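Local coordinates for protein Cyclo(L-tyrosyl-L-tyrosyl) synthase (Mycobacterium tuberculosis, PDB 2X9Q) that joins two tyrosyl residues taken from tyrosyl-tRNA into the cyclic dipeptide cyclo(L-Tyr-L-Tyr), without using ATP, probably as a step toward mycocyclosin, at residues E79-V84 against V246-N251. Sequence-based numbering, arbitrary orientation.
Sequences EGDHAV and VPSSLN
H82 and S249 start a pair of parallel neighbours, strands 82-87 and 249-253, in the middle of the Rossmann-like sheet that this enzyme shares with class I aminoacyl-tRNA synthetases. The buried end is close-packed. L250 N hydrogen-bonds H82 O (2.9 Å), and V84 N hydrogen-bonds L250 O at 3.1 Å; L250 O also takes a CA-H contact from A83. Further along, V84 rests on the amide of N251, whose ND2 is tied to L236 O and whose side chain lies near Y253 and E233, the predicted substrate-binding and catalytic residues. At the edge of this packed part, V246 of the preceding loop lays its two methyls against the ring and CB of H82, crossing at about a right angle.

The other end opens toward solvent at D81 and P247: P247 lies obliquely over the D81 carboxylate, and a water bridges D81 N and S248 OG. S248 itself is buried, and its OG holds D81 firmly, donating to the anti lone pair of OD2 at 2.6 Å. Deeper in, on the face toward helix 220-244, chi1 of -174° carries the H82 ring toward S249 and chi2 turns ND1 to its hydroxyl. With NE2 hydrogen-bonded to D114 OD2, the ring's rotation is fixed by an in-plane hydrogen bond between H82 ND1 and S249 OG, 2.8 Å.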
# COMPACT_ATOMS: atom_id res chain seq x y z
N GLU A 79 -2.64 -6.61 17.85
CA GLU A 79 -3.19 -5.46 18.52
C GLU A 79 -4.58 -5.05 17.91
O GLU A 79 -5.42 -4.47 18.60
CB GLU A 79 -2.28 -4.25 18.38
CG GLU A 79 -0.86 -4.44 18.89
CD GLU A 79 -0.76 -4.16 20.41
OE1 GLU A 79 0.14 -3.45 20.81
OE2 GLU A 79 -1.65 -4.60 21.16
N GLY A 80 -4.78 -5.23 16.59
CA GLY A 80 -6.11 -4.92 16.03
C GLY A 80 -6.50 -3.46 16.13
O GLY A 80 -7.72 -3.13 16.28
N ASP A 81 -5.52 -2.54 16.06
CA ASP A 81 -5.94 -1.14 16.08
C ASP A 81 -6.48 -0.68 14.73
O ASP A 81 -7.57 -0.04 14.65
CB ASP A 81 -4.84 -0.17 16.48
CG ASP A 81 -4.33 -0.44 17.90
OD1 ASP A 81 -5.19 -0.39 18.79
OD2 ASP A 81 -3.14 -0.71 18.11
N HIS A 82 -5.68 -0.96 13.67
CA HIS A 82 -5.94 -0.29 12.39
C HIS A 82 -5.37 -1.06 11.25
O HIS A 82 -4.30 -1.70 11.38
CB HIS A 82 -5.39 1.13 12.40
CG HIS A 82 -5.76 1.90 11.15
ND1 HIS A 82 -4.91 1.97 10.05
CD2 HIS A 82 -6.93 2.51 10.79
CE1 HIS A 82 -5.53 2.65 9.08
NE2 HIS A 82 -6.74 3.02 9.51
N ALA A 83 -6.10 -1.10 10.14
CA ALA A 83 -5.53 -1.61 8.88
C ALA A 83 -5.73 -0.57 7.75
O ALA A 83 -6.80 0.06 7.61
CB ALA A 83 -6.10 -2.98 8.48
N VAL A 84 -4.70 -0.46 6.91
CA VAL A 84 -4.87 0.11 5.55
C VAL A 84 -5.02 -1.07 4.59
O VAL A 84 -4.17 -1.95 4.55
CB VAL A 84 -3.62 0.94 5.13
CG1 VAL A 84 -3.74 1.43 3.61
CG2 VAL A 84 -3.52 2.17 6.08
N VAL A 246 -3.55 6.79 14.71
CA VAL A 246 -4.06 5.56 15.28
C VAL A 246 -2.85 4.96 16.08
O VAL A 246 -1.73 5.40 15.88
CB VAL A 246 -4.55 4.59 14.19
CG1 VAL A 246 -5.87 5.18 13.53
CG2 VAL A 246 -3.42 4.37 13.14
N PRO A 247 -3.11 4.05 17.04
CA PRO A 247 -1.98 3.57 17.87
C PRO A 247 -0.96 2.73 17.08
O PRO A 247 0.26 2.81 17.34
CB PRO A 247 -2.70 2.66 18.96
CG PRO A 247 -4.08 3.37 19.10
CD PRO A 247 -4.44 3.80 17.67
N SER A 248 -1.47 1.90 16.15
CA SER A 248 -0.56 1.07 15.33
C SER A 248 -1.34 0.75 14.08
O SER A 248 -2.57 0.98 14.03
CB SER A 248 -0.19 -0.19 16.04
OG SER A 248 -1.29 -1.05 16.27
N SER A 249 -0.68 0.24 13.05
CA SER A 249 -1.47 -0.03 11.86
C SER A 249 -0.79 -1.11 11.06
O SER A 249 0.46 -1.11 10.96
CB SER A 249 -1.68 1.28 11.00
OG SER A 249 -2.37 0.90 9.76
N LEU A 250 -1.60 -1.99 10.46
CA LEU A 250 -1.10 -3.02 9.58
C LEU A 250 -1.45 -2.67 8.12
O LEU A 250 -2.63 -2.60 7.78
CB LEU A 250 -1.79 -4.38 9.91
CG LEU A 250 -1.20 -5.62 9.33
CD1 LEU A 250 0.29 -5.89 9.89
CD2 LEU A 250 -2.09 -6.74 9.76
N ASN A 251 -0.43 -2.51 7.28
CA ASN A 251 -0.66 -2.13 5.88
C ASN A 251 -0.77 -3.40 5.04
O ASN A 251 0.18 -4.22 5.00
CB ASN A 251 0.45 -1.15 5.43
CG ASN A 251 0.06 -0.47 4.10
OD1 ASN A 251 -0.46 -1.14 3.22
ND2 ASN A 251 0.34 0.80 3.95
O HOH W 1 -3.11 -2.88 14.69